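Side-chain contacts in peroxiredoxin 5 (PDB 2XHF), which probably reduces hydrogen peroxide and organic hydroperoxides as a thiol-dependent antioxidant enzyme of the thioredoxin-fold peroxiredoxin family: residues D22-E27 with S31-I36; H37-G42 with K103-A108; A81-N86 with G112-A117. All blocks are in the same frame, centred on the assembly; numbering follows the deposited sequence.

Contact 1 (D22-E27 with S31-I36)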
ATOM      1  N   ASP A  22      -1.844  13.019  19.868  1.00 16.40           N
ATOM      2  CA  ASP A  22      -3.112  13.527  19.400  1.00 18.33           C
ATOM      3  C   ASP A  22      -2.900  13.940  17.946  1.00 20.97           C
ATOM      4  O   ASP A  22      -2.730  15.112  17.644  1.00 26.01           O
ATOM      5  CB  ASP A  22      -3.469  14.734  20.295  1.00 28.35           C
ATOM      6  CG  ASP A  22      -4.884  15.247  20.118  1.00 26.61           C
ATOM      7  OD1 ASP A  22      -5.711  14.632  19.399  1.00 27.86           O
ATOM      8  OD2 ASP A  22      -5.165  16.298  20.765  1.00 32.89           O
ATOM      9  N   VAL A  23      -2.872  12.967  17.045  1.00 18.75           N
ATOM     10  CA  VAL A  23      -2.654  13.267  15.634  1.00 18.22           C
ATOM     11  C   VAL A  23      -3.755  12.669  14.773  1.00 15.48           C
ATOM     12  O   VAL A  23      -4.484  11.772  15.202  1.00 17.38           O
ATOM     13  CB  VAL A  23      -1.294  12.775  15.137  1.00 27.30           C
ATOM     14  CG1 VAL A  23      -0.177  13.137  16.115  1.00 32.27           C
ATOM     15  CG2 VAL A  23      -1.342  11.334  14.925  1.00 32.58           C
ATOM     16  N   LEU A  24      -3.893  13.206  13.567  1.00 15.04           N
ATOM     17  CA  LEU A  24      -4.874  12.720  12.601  1.00 16.48           C
ATOM     18  C   LEU A  24      -4.458  11.392  12.000  1.00 14.41           C
ATOM     19  O   LEU A  24      -3.288  11.190  11.642  1.00 16.59           O
ATOM     20  CB  LEU A  24      -5.020  13.732  11.463  1.00 23.59           C
ATOM     21  CG  LEU A  24      -5.713  15.050  11.771  1.00 24.24           C
ATOM     22  CD1 LEU A  24      -5.765  15.866  10.494  1.00 29.41           C
ATOM     23  CD2 LEU A  24      -7.117  14.804  12.310  1.00 26.76           C
ATOM     24  N   VAL A  25      -5.413  10.475  11.915  1.00 13.34           N
ATOM     25  CA  VAL A  25      -5.231   9.254  11.168  1.00 13.29           C
ATOM     26  C   VAL A  25      -6.343   9.144  10.148  1.00 13.15           C
ATOM     27  O   VAL A  25      -7.304   9.912  10.158  1.00 13.47           O
ATOM     28  CB  VAL A  25      -5.171   8.008  12.078  1.00 13.56           C
ATOM     29  CG1 VAL A  25      -3.969   8.095  12.986  1.00 16.58           C
ATOM     30  CG2 VAL A  25      -6.444   7.887  12.884  1.00 14.38           C
ATOM     31  N   TYR A  26      -6.173   8.212   9.217  1.00 12.17           N
ATOM     32  CA  TYR A  26      -7.084   8.074   8.094  1.00 13.13           C
ATOM     33  C   TYR A  26      -7.729   6.704   8.133  1.00 12.75           C
ATOM     34  O   TYR A  26      -7.150   5.749   8.661  1.00 15.09           O
ATOM     35  CB  TYR A  26      -6.306   8.263   6.782  1.00 13.15           C
ATOM     36  CG  TYR A  26      -5.650   9.597   6.700  1.00 13.90           C
ATOM     37  CD1 TYR A  26      -4.465   9.858   7.392  1.00 14.10           C
ATOM     38  CD2 TYR A  26      -6.203  10.615   5.938  1.00 16.67           C
ATOM     39  CE1 TYR A  26      -3.879  11.107   7.339  1.00 18.03           C
ATOM     40  CE2 TYR A  26      -5.628  11.853   5.883  1.00 17.83           C
ATOM     41  CZ  TYR A  26      -4.463  12.098   6.574  1.00 19.13           C
ATOM     42  OH  TYR A  26      -3.887  13.345   6.502  1.00 25.77           O
ATOM     43  N   GLU A  27      -8.941   6.600   7.617  1.00 12.59           N
ATOM     44  CA  GLU A  27      -9.623   5.317   7.592  1.00 12.57           C
ATOM     45  C   GLU A  27     -10.460   5.271   6.320  1.00 14.05           C
ATOM     46  O   GLU A  27     -11.173   6.239   6.011  1.00 14.82           O
ATOM     47  CB  GLU A  27     -10.509   5.179   8.826  1.00 12.99           C
ATOM     48  CG  GLU A  27     -11.137   3.815   9.009  1.00 14.06           C
ATOM     49  CD  GLU A  27     -11.968   3.730  10.285  1.00 14.14           C
ATOM     50  OE1 GLU A  27     -12.346   4.784  10.841  1.00 17.30           O
ATOM     51  OE2 GLU A  27     -12.253   2.600  10.710  1.00 14.52           O
ATOM     52  N   SER A  31     -10.106  11.356   2.424  1.00 20.80           N
ATOM     53  CA  SER A  31     -10.982  12.427   2.905  1.00 23.75           C
ATOM     54  C   SER A  31     -11.555  12.142   4.312  1.00 21.71           C
ATOM     55  O   SER A  31     -12.067  13.050   4.984  1.00 29.67           O
ATOM     56  CB  SER A  31     -12.098  12.698   1.881  1.00 27.75           C
ATOM     57  OG  SER A  31     -13.005  11.618   1.783  1.00 27.55           O
ATOM     58  N   LYS A  32     -11.460  10.888   4.761  1.00 19.73           N
ATOM     59  CA  LYS A  32     -11.941  10.522   6.095  1.00 19.87           C
ATOM     60  C   LYS A  32     -10.778  10.468   7.059  1.00 18.73           C
ATOM     61  O   LYS A  32     -10.095   9.449   7.173  1.00 18.54           O
ATOM     62  CB  LYS A  32     -12.687   9.192   6.097  1.00 20.98           C
ATOM     63  CG  LYS A  32     -13.130   8.750   7.504  1.00 26.41           C
ATOM     64  CD  LYS A  32     -13.585   7.301   7.575  1.00 44.17           C
ATOM     65  CE  LYS A  32     -14.784   7.023   6.709  1.00 47.78           C
ATOM     66  NZ  LYS A  32     -15.174   5.594   6.850  1.00 38.46           N
ATOM     67  N   SER A  33     -10.521  11.597   7.704  1.00 21.83           N
ATOM     68  CA  SER A  33      -9.481  11.660   8.714  1.00 18.63           C
ATOM     69  C   SER A  33     -10.023  12.276   9.993  1.00 17.55           C
ATOM     70  O   SER A  33     -10.997  13.029   9.997  1.00 19.02           O
ATOM     71  CB  SER A  33      -8.283  12.449   8.237  1.00 19.61           C
ATOM     72  OG  SER A  33      -8.673  13.751   7.896  1.00 21.32           O
ATOM     73  N   PHE A  34      -9.406  11.906  11.090  1.00 14.79           N
ATOM     74  CA  PHE A  34      -9.907  12.319  12.388  1.00 14.18           C
ATOM     75  C   PHE A  34      -8.796  12.073  13.404  1.00 12.14           C
ATOM     76  O   PHE A  34      -7.900  11.241  13.185  1.00 11.94           O
ATOM     77  CB  PHE A  34     -11.156  11.509  12.774  1.00 15.43           C
ATOM     78  CG  PHE A  34     -10.988  10.037  12.576  1.00 14.08           C
ATOM     79  CD1 PHE A  34     -10.461   9.247  13.565  1.00 13.45           C
ATOM     80  CD2 PHE A  34     -11.350   9.446  11.382  1.00 19.31           C
ATOM     81  CE1 PHE A  34     -10.292   7.898  13.397  1.00 14.83           C
ATOM     82  CE2 PHE A  34     -11.181   8.088  11.188  1.00 20.01           C
ATOM     83  CZ  PHE A  34     -10.635   7.308  12.192  1.00 16.05           C
ATOM     84  N   PRO A  35      -8.841  12.798  14.519  1.00 13.10           N
ATOM     85  CA  PRO A  35      -7.839  12.520  15.553  1.00 14.14           C
ATOM     86  C   PRO A  35      -7.980  11.106  16.063  1.00 13.23           C
ATOM     87  O   PRO A  35      -9.082  10.610  16.307  1.00 13.95           O
ATOM     88  CB  PRO A  35      -8.224  13.502  16.681  1.00 17.70           C
ATOM     89  CG  PRO A  35      -8.997  14.589  15.998  1.00 18.88           C
ATOM     90  CD  PRO A  35      -9.734  13.923  14.874  1.00 15.20           C
ATOM     91  N   ILE A  36      -6.861  10.444  16.254  1.00 13.03           N
ATOM     92  CA  ILE A  36      -6.907   9.098  16.823  1.00 13.07           C
ATOM     93  C   ILE A  36      -7.571   9.100  18.203  1.00 12.40           C
ATOM     94  O   ILE A  36      -8.142   8.091  18.621  1.00 12.64           O
ATOM     95  CB  ILE A  36      -5.513   8.449  16.844  1.00 13.20           C
ATOM     96  CG1 ILE A  36      -5.642   6.945  17.124  1.00 13.67           C
ATOM     97  CG2 ILE A  36      -4.556   9.133  17.797  1.00 14.61           C
ATOM     98  CD1 ILE A  36      -4.340   6.182  16.946  1.00 15.18           C
TER
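Val25 and Phe34 pair through the backbone N-H and C=O of both residues. Val25 N donates to Phe34 O at 2.9 Å, and Phe34 N returns a bond of 3.0 Å to Val25 O. Two more backbone bonds flank this pair. Ile36 N donates a hydrogen bond to Val23 O, and Glu27 N donates one to Lys32 O at 3.1 Å. The carbonyls also take CA-H...O contacts, the shortest from Ser33 CA to Val25 O at 3.1 Å. The segments 22-27 and 31-36 thus form a short antiparallel beta hairpin, with strands 24-26 and 33-35 inclined at 142°. It lies outside the central thioredoxin-fold sheet, but Tyr26 also shares a backbone bond with Ala108 of strand 105-108.

The side chains divide between the two faces. Ser33 CB sits over the face of the Tyr26 ring in a CH-pi contact, 3.9 Å from the ring centroid. The phenol OH of Tyr26 is hydrogen-bonded to His111 NE2. On the other face, Phe34 CG stands between its backbone N and carbonyl carbon (chi1 48°), which turns the ring over Val25 O and toward Glu27. Phe34 CZ comes to 3.3 Å from Glu27 OE1, the carboxylate and ring planes 55° apart. Both carboxylate oxygens are taken up. Glu27 OE2 is in a salt bridge with Arg105 NE, and OE1 lies next to Arg105 NH2, which gives the oxygen near the ring a polar partner too. Lys32 lays its aliphatic chain along Glu27 O, with Lys32 CD 3.1 Å from that oxygen, and its NZ pairs with Asp28 OD2. Leu24 CD2 packs on Pro35 CD at 3.8 Å.

Contact 2 (H37-G42 with K103-A108)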
ATOM      1  N   HIS A  37      -7.499  10.223  18.918  1.00 12.64           N
ATOM      2  CA  HIS A  37      -8.213  10.328  20.193  1.00 11.84           C
ATOM      3  C   HIS A  37      -9.706  10.020  20.091  1.00 12.15           C
ATOM      4  O   HIS A  37     -10.324   9.622  21.083  1.00 13.39           O
ATOM      5  CB  HIS A  37      -8.007  11.699  20.804  1.00 14.07           C
ATOM      6  CG  HIS A  37      -6.706  11.836  21.521  1.00 16.91           C
ATOM      7  ND1 HIS A  37      -6.493  12.777  22.500  1.00 18.41           N
ATOM      8  CD2 HIS A  37      -5.556  11.126  21.425  1.00 16.47           C
ATOM      9  CE1 HIS A  37      -5.262  12.664  22.957  1.00 16.97           C
ATOM     10  NE2 HIS A  37      -4.674  11.664  22.328  1.00 17.64           N
ATOM     11  N   ASP A  38     -10.303  10.218  18.914  1.00 11.91           N
ATOM     12  CA  ASP A  38     -11.719   9.889  18.759  1.00 13.20           C
ATOM     13  C   ASP A  38     -11.974   8.414  18.998  1.00 14.05           C
ATOM     14  O   ASP A  38     -13.055   8.029  19.416  1.00 14.93           O
ATOM     15  CB  ASP A  38     -12.239  10.221  17.357  1.00 14.23           C
ATOM     16  CG  ASP A  38     -12.323  11.710  17.076  1.00 14.49           C
ATOM     17  OD1 ASP A  38     -12.142  12.545  17.989  1.00 17.79           O
ATOM     18  OD2 ASP A  38     -12.621  12.033  15.907  1.00 15.90           O
ATOM     19  N   VAL A  39     -10.992   7.572  18.693  1.00 12.47           N
ATOM     20  CA  VAL A  39     -11.220   6.137  18.740  1.00 12.64           C
ATOM     21  C   VAL A  39     -11.352   5.653  20.188  1.00 14.19           C
ATOM     22  O   VAL A  39     -12.158   4.771  20.476  1.00 14.86           O
ATOM     23  CB  VAL A  39     -10.070   5.386  18.008  1.00 12.33           C
ATOM     24  CG1 VAL A  39     -10.265   3.880  18.098  1.00 12.79           C
ATOM     25  CG2 VAL A  39      -9.997   5.845  16.556  1.00 14.45           C
ATOM     26  N   PHE A  40     -10.575   6.240  21.097  1.00 13.00           N
ATOM     27  CA  PHE A  40     -10.507   5.740  22.475  1.00 13.35           C
ATOM     28  C   PHE A  40     -11.046   6.734  23.515  1.00 12.91           C
ATOM     29  O   PHE A  40     -10.979   6.473  24.693  1.00 15.96           O
ATOM     30  CB  PHE A  40      -9.078   5.308  22.836  1.00 14.54           C
ATOM     31  CG  PHE A  40      -8.498   4.309  21.888  1.00 12.73           C
ATOM     32  CD1 PHE A  40      -8.841   2.963  21.986  1.00 13.69           C
ATOM     33  CD2 PHE A  40      -7.589   4.705  20.927  1.00 13.97           C
ATOM     34  CE1 PHE A  40      -8.308   2.024  21.116  1.00 13.53           C
ATOM     35  CE2 PHE A  40      -7.061   3.770  20.035  1.00 13.17           C
ATOM     36  CZ  PHE A  40      -7.422   2.428  20.149  1.00 13.99           C
ATOM     37  N   ARG A  41     -11.600   7.854  23.072  1.00 13.63           N
ATOM     38  CA  ARG A  41     -12.151   8.819  24.026  1.00 13.25           C
ATOM     39  C   ARG A  41     -13.254   8.166  24.846  1.00 14.03           C
ATOM     40  O   ARG A  41     -14.195   7.597  24.292  1.00 15.60           O
ATOM     41  CB  ARG A  41     -12.729  10.013  23.285  1.00 16.19           C
ATOM     42  CG  ARG A  41     -13.242  11.109  24.203  1.00 20.55           C
ATOM     43  CD  ARG A  41     -13.602  12.392  23.477  1.00 25.32           C
ATOM     44  NE  ARG A  41     -12.435  13.003  22.851  1.00 37.91           N
ATOM     45  CZ  ARG A  41     -12.255  13.092  21.538  1.00 34.15           C
ATOM     46  NH1 ARG A  41     -13.183  12.635  20.710  1.00 35.95           N
ATOM     47  NH2 ARG A  41     -11.154  13.657  21.048  1.00 38.16           N
ATOM     48  N   GLY A  42     -13.139   8.269  26.166  1.00 15.52           N
ATOM     49  CA  GLY A  42     -14.177   7.812  27.069  1.00 17.96           C
ATOM     50  C   GLY A  42     -14.374   6.304  27.109  1.00 18.47           C
ATOM     51  O   GLY A  42     -15.417   5.827  27.591  1.00 20.58           O
ATOM     52  N   LYS A 103     -14.135  -6.467  12.777  1.00 12.89           N
ATOM     53  CA  LYS A 103     -14.006  -6.328  14.213  1.00 14.86           C
ATOM     54  C   LYS A 103     -12.926  -5.352  14.622  1.00 17.09           C
ATOM     55  O   LYS A 103     -12.916  -4.894  15.753  1.00 27.59           O
ATOM     56  CB  LYS A 103     -13.727  -7.696  14.833  1.00 16.09           C
ATOM     57  CG  LYS A 103     -14.899  -8.643  14.677  1.00 19.85           C
ATOM     58  CD  LYS A 103     -15.921  -8.513  15.765  1.00 39.77           C
ATOM     59  CE  LYS A 103     -16.513  -9.899  16.054  1.00 39.34           C
ATOM     60  NZ  LYS A 103     -17.222 -10.498  14.879  1.00 24.51           N
ATOM     61  N   ILE A 104     -12.020  -5.027  13.711  1.00 12.42           N
ATOM     62  CA  ILE A 104     -10.860  -4.203  14.027  1.00 13.72           C
ATOM     63  C   ILE A 104     -10.880  -2.949  13.161  1.00 13.85           C
ATOM     64  O   ILE A 104     -11.067  -3.029  11.949  1.00 14.66           O
ATOM     65  CB  ILE A 104      -9.550  -4.988  13.772  1.00 13.89           C
ATOM     66  CG1 ILE A 104      -9.481  -6.250  14.659  1.00 16.73           C
ATOM     67  CG2 ILE A 104      -8.336  -4.103  14.011  1.00 14.45           C
ATOM     68  CD1 ILE A 104      -8.366  -7.208  14.265  1.00 20.54           C
ATOM     69  N   ARG A 105     -10.730  -1.790  13.787  1.00 12.65           N
ATOM     70  CA  ARG A 105     -10.614  -0.533  13.077  1.00 12.62           C
ATOM     71  C   ARG A 105      -9.242  -0.475  12.410  1.00 12.77           C
ATOM     72  O   ARG A 105      -8.228  -0.653  13.068  1.00 14.54           O
ATOM     73  CB  ARG A 105     -10.771   0.623  14.060  1.00 13.94           C
ATOM     74  CG  ARG A 105     -12.114   0.667  14.799  1.00 15.27           C
ATOM     75  CD  ARG A 105     -13.254   1.167  13.916  1.00 14.02           C
ATOM     76  NE  ARG A 105     -13.036   2.526  13.452  1.00 13.65           N
ATOM     77  CZ  ARG A 105     -13.216   3.617  14.185  1.00 15.61           C
ATOM     78  NH1 ARG A 105     -13.665   3.552  15.440  1.00 17.38           N
ATOM     79  NH2 ARG A 105     -12.960   4.789  13.637  1.00 14.87           N
ATOM     80  N   MET A 106      -9.236  -0.189  11.114  1.00 12.03           N
ATOM     81  CA  MET A 106      -8.011  -0.173  10.338  1.00 12.50           C
ATOM     82  C   MET A 106      -7.587   1.255  10.117  1.00 11.86           C
ATOM     83  O   MET A 106      -8.149   1.956   9.271  1.00 14.06           O
ATOM     84  CB  MET A 106      -8.216  -0.911   9.012  1.00 13.63           C
ATOM     85  CG  MET A 106      -8.452  -2.394   9.194  1.00 16.61           C
ATOM     86  SD  MET A 106      -6.875  -3.242   9.442  1.00 16.99           S
ATOM     87  CE  MET A 106      -7.394  -4.811  10.129  1.00 19.82           C
ATOM     88  N   LEU A 107      -6.606   1.678  10.903  1.00 11.35           N
ATOM     89  CA  LEU A 107      -6.148   3.048  10.934  1.00 11.61           C
ATOM     90  C   LEU A 107      -4.857   3.215  10.116  1.00 12.61           C
ATOM     91  O   LEU A 107      -3.868   2.546  10.350  1.00 14.33           O
ATOM     92  CB  LEU A 107      -5.923   3.508  12.370  1.00 13.83           C
ATOM     93  CG  LEU A 107      -7.104   3.335  13.319  1.00 11.96           C
ATOM     94  CD1 LEU A 107      -6.708   3.849  14.687  1.00 14.97           C
ATOM     95  CD2 LEU A 107      -8.356   4.035  12.805  1.00 13.79           C
ATOM     96  N   ALA A 108      -4.915   4.122   9.160  1.00 11.49           N
ATOM     97  CA  ALA A 108      -3.786   4.408   8.283  1.00 13.10           C
ATOM     98  C   ALA A 108      -3.044   5.637   8.771  1.00 13.26           C
ATOM     99  O   ALA A 108      -3.568   6.749   8.713  1.00 13.48           O
ATOM    100  CB  ALA A 108      -4.269   4.608   6.861  1.00 13.79           C
TER
HETATM  101  O   HOH W   1     -14.367   6.175  16.777  1.00 28.52           O
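With chi1 at 178°, Val39 CG2 lies beside the backbone N and opposite the carbonyl carbon, from where it reaches Arg105 and Leu107. The Arg105 chain is bent at each of its first three torsions, which curls the guanidinium round beside Val39 instead of letting it run straight out from the strand. Leu107 directs its CD1 branch at the valine. Val39 CG2 lies 4.3 Å from Leu107 CD1. The same methyl is 4.3 Å from Arg105 NH2, approaching the guanidinium obliquely. These are loose van der Waals contacts, and the two segments cover little of each other.

A water makes the polar link. It lies at the edge of the Arg105 guanidinium, in its plane, and accepts from Arg105 NH1 at 3.0 Å. It also donates to Asp38 O at 3.5 Å, a weak bond. The carboxylate partner of Arg105 is Glu27 of the neighbouring hairpin.

On its other side chain branch, Val39 CG1 lies over the centre of the Phe40 ring.

The contact joins the short, weakly bonded helix 37-40 to strand 105-108, an outer strand of the central sheet within this chain. Val39 also touches Thr79, and Leu107 touches Ala81, both on the adjoining strand 79-84. The chemistry is mixed: a single methyl rests loosely against Leu107 and beside a charged group. The position of the guanidinium therefore probably depends on its carboxylate partner and the water more than on Val39.

Contact 3 (A81-N86 with G112-A117)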
ATOM      1  N   ALA A  81      -8.007  -1.484  17.428  1.00 11.80           N
ATOM      2  CA  ALA A  81      -7.521  -0.805  16.245  1.00 11.32           C
ATOM      3  C   ALA A  81      -6.147  -1.309  15.861  1.00 12.33           C
ATOM      4  O   ALA A  81      -5.280  -1.495  16.720  1.00 12.62           O
ATOM      5  CB  ALA A  81      -7.461   0.694  16.489  1.00 12.55           C
ATOM      6  N   CYS A  82      -5.978  -1.521  14.560  1.00 12.64           N
ATOM      7  CA  CYS A  82      -4.698  -1.856  13.965  1.00 12.24           C
ATOM      8  C   CYS A  82      -4.221  -0.637  13.200  1.00 12.80           C
ATOM      9  O   CYS A  82      -4.979  -0.081  12.424  1.00 14.24           O
ATOM     10  CB  CYS A  82      -4.880  -3.005  12.989  1.00 13.61           C
ATOM     11  SG  CYS A  82      -3.402  -3.457  12.046  1.00 14.75           S
ATOM     12  N   ILE A  83      -2.974  -0.227  13.425  1.00 12.58           N
ATOM     13  CA  ILE A  83      -2.429   0.948  12.776  1.00 12.15           C
ATOM     14  C   ILE A  83      -1.185   0.571  11.965  1.00 11.96           C
ATOM     15  O   ILE A  83      -0.353  -0.224  12.409  1.00 12.68           O
ATOM     16  CB  ILE A  83      -2.133   2.070  13.802  1.00 13.64           C
ATOM     17  CG1 ILE A  83      -1.787   3.377  13.122  1.00 14.90           C
ATOM     18  CG2 ILE A  83      -1.072   1.679  14.815  1.00 14.51           C
ATOM     19  CD1 ILE A  83      -2.055   4.611  14.033  1.00 16.88           C
ATOM     20  N   ALA A  84      -1.076   1.156  10.780  1.00 12.38           N
ATOM     21  CA  ALA A  84       0.080   0.951   9.924  1.00 12.71           C
ATOM     22  C   ALA A  84       0.365   2.198   9.124  1.00 12.83           C
ATOM     23  O   ALA A  84      -0.540   2.978   8.830  1.00 11.88           O
ATOM     24  CB  ALA A  84      -0.193  -0.186   8.974  1.00 17.23           C
ATOM     25  N   VAL A  85       1.618   2.351   8.709  1.00 12.88           N
ATOM     26  CA  VAL A  85       2.006   3.434   7.837  1.00 15.13           C
ATOM     27  C   VAL A  85       1.718   2.945   6.410  1.00 12.63           C
ATOM     28  O   VAL A  85       2.544   2.265   5.767  1.00 14.45           O
ATOM     29  CB  VAL A  85       3.475   3.841   8.069  1.00 15.37           C
ATOM     30  CG1 VAL A  85       3.871   4.971   7.139  1.00 15.74           C
ATOM     31  CG2 VAL A  85       3.711   4.235   9.529  1.00 14.49           C
ATOM     32  N   ASN A  86       0.536   3.326   5.932  1.00 13.07           N
ATOM     33  CA  ASN A  86      -0.000   2.994   4.607  1.00 12.09           C
ATOM     34  C   ASN A  86      -1.029   4.051   4.278  1.00 12.84           C
ATOM     35  O   ASN A  86      -1.557   4.722   5.182  1.00 12.66           O
ATOM     36  CB  ASN A  86      -0.719   1.650   4.591  1.00 12.94           C
ATOM     37  CG  ASN A  86       0.216   0.470   4.399  1.00 12.11           C
ATOM     38  OD1 ASN A  86       0.410  -0.314   5.307  1.00 12.58           O
ATOM     39  ND2 ASN A  86       0.792   0.335   3.204  1.00 14.18           N
ATOM     40  N   GLY A 112       3.007   8.755   8.550  1.00 16.23           N
ATOM     41  CA  GLY A 112       3.867   8.268   9.608  1.00 16.65           C
ATOM     42  C   GLY A 112       3.936   9.206  10.806  1.00 17.80           C
ATOM     43  O   GLY A 112       4.813   9.068  11.664  1.00 18.53           O
ATOM     44  N   GLU A 113       2.980  10.119  10.908  1.00 17.20           N
ATOM     45  CA  GLU A 113       3.038  11.120  11.960  1.00 19.08           C
ATOM     46  C   GLU A 113       2.841  10.516  13.357  1.00 19.36           C
ATOM     47  O   GLU A 113       3.533  10.894  14.308  1.00 18.55           O
ATOM     48  CB  GLU A 113       2.011  12.228  11.713  1.00 20.92           C
ATOM     49  CG  GLU A 113       2.149  13.375  12.681  1.00 19.95           C
ATOM     50  CD  GLU A 113       1.188  14.507  12.401  1.00 31.70           C
ATOM     51  OE1 GLU A 113       0.234  14.321  11.615  1.00 25.49           O
ATOM     52  OE2 GLU A 113       1.400  15.594  12.975  1.00 31.30           O
ATOM     53  N   PHE A 114       1.895   9.585  13.490  1.00 17.37           N
ATOM     54  CA  PHE A 114       1.634   8.971  14.785  1.00 16.89           C
ATOM     55  C   PHE A 114       2.826   8.139  15.218  1.00 16.36           C
ATOM     56  O   PHE A 114       3.270   8.198  16.365  1.00 17.65           O
ATOM     57  CB  PHE A 114       0.367   8.116  14.755  1.00 15.82           C
ATOM     58  CG  PHE A 114       0.021   7.500  16.089  1.00 16.49           C
ATOM     59  CD1 PHE A 114      -0.611   8.241  17.063  1.00 16.58           C
ATOM     60  CD2 PHE A 114       0.320   6.181  16.362  1.00 19.18           C
ATOM     61  CE1 PHE A 114      -0.945   7.684  18.281  1.00 16.60           C
ATOM     62  CE2 PHE A 114       0.002   5.613  17.569  1.00 17.01           C
ATOM     63  CZ  PHE A 114      -0.641   6.356  18.537  1.00 15.32           C
ATOM     64  N   THR A 115       3.347   7.373  14.267  1.00 16.81           N
ATOM     65  CA  THR A 115       4.490   6.522  14.503  1.00 19.11           C
ATOM     66  C   THR A 115       5.714   7.338  14.951  1.00 20.67           C
ATOM     67  O   THR A 115       6.404   6.985  15.917  1.00 22.62           O
ATOM     68  CB  THR A 115       4.787   5.731  13.220  1.00 17.43           C
ATOM     69  OG1 THR A 115       3.699   4.832  12.960  1.00 17.53           O
ATOM     70  CG2 THR A 115       6.094   4.936  13.315  1.00 21.64           C
ATOM     71  N   ARG A 116       5.967   8.457  14.283  1.00 19.43           N
ATOM     72  CA  ARG A 116       7.084   9.304  14.683  1.00 20.26           C
ATOM     73  C   ARG A 116       6.842   9.909  16.061  1.00 22.42           C
ATOM     74  O   ARG A 116       7.770   9.993  16.869  1.00 25.64           O
ATOM     75  CB  ARG A 116       7.332  10.407  13.661  1.00 21.72           C
ATOM     76  CG  ARG A 116       8.117   9.918  12.461  1.00 27.35           C
ATOM     77  CD  ARG A 116       8.575  11.052  11.563  1.00 32.05           C
ATOM     78  NE  ARG A 116       7.453  11.866  11.101  1.00 31.55           N
ATOM     79  CZ  ARG A 116       6.689  11.582  10.051  1.00 30.28           C
ATOM     80  NH1 ARG A 116       6.930  10.500   9.318  1.00 27.80           N
ATOM     81  NH2 ARG A 116       5.681  12.388   9.733  1.00 29.24           N
ATOM     82  N   ALA A 117       5.609  10.335  16.337  1.00 19.68           N
ATOM     83  CA  ALA A 117       5.305  10.979  17.600  1.00 22.03           C
ATOM     84  C   ALA A 117       5.461   9.969  18.729  1.00 19.79           C
ATOM     85  O   ALA A 117       5.903  10.307  19.826  1.00 26.95           O
ATOM     86  CB  ALA A 117       3.898  11.545  17.567  1.00 22.41           C
TER
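Ile83 and Phe114 cross at about a right angle. Ile83 CD1, the end of its longer branch, meets the ring at Phe114 CD2, 3.7 Å away, and approaches it obliquely. Both side chains leave their backbones in the same way. Ile83 CG1 and Phe114 CG each stand opposite the backbone N (chi1 -170° and -178°), which extends the isoleucine from the strand and the ring from the helix until they meet.

Val85 and Thr115 cross at a slant. Val85 CG2 lies 3.5 Å from Thr115 OG1, a methyl against a hydroxyl. That hydroxyl is hydrogen-bonded to Asp109 OD2, so its polar need is met beside the apolar contact. Val85 CG2 also lies 4.0 Å from Gly112 CA, and Val85 CG1 lies 4.1 Å from the same carbon. Both methyls rest against Gly112 at the N-cap position, the start of the helix. A serine in place of Val85 would probably lose the methyl packing and open a gap beside Gly112 and Thr115.

Gly112 has positive phi (70°), and a side chain there would run into Arg116 NH1. The guanidinium of Arg116 has Gly112 O over the centre of one face, and its NH1 bonds His111 O.

Asp109 also receives a bond from Phe114 N through OD1, which ties the loop ahead of the helix to its first turn. Phe114 and Ile83 both touch Leu47 of strand 44-49, next to strand 79-84 in the central sheet. Helix 113-118 therefore packs over the end of strand 79-84, with Pro21 and Val23 also touching Phe114.

The three contacts all touch one another. Contacts 1 and 2, centres about 9 Å apart, are joined by the Glu27-Arg105 ion pair and by Tyr26 O to Ala108 N, a probable hydrogen bond of 2.8 Å. Contacts 1 and 3, centres about 10 Å apart, share an apolar cluster: Val23 CG2 lies 3.6 Å from Phe114 CB, and Ile36 CD1 lies 4.0 Å from Ile83 CD1. Contacts 2 and 3 meet in the central sheet, where Arg105 O lies 2.8 Å from Cys82 N, a probable hydrogen bond. At the end of contact 3, Asn86 OD1 is hydrogen-bonded to Ala53 N, in a stretch that resembles the active-site loop of peroxiredoxins.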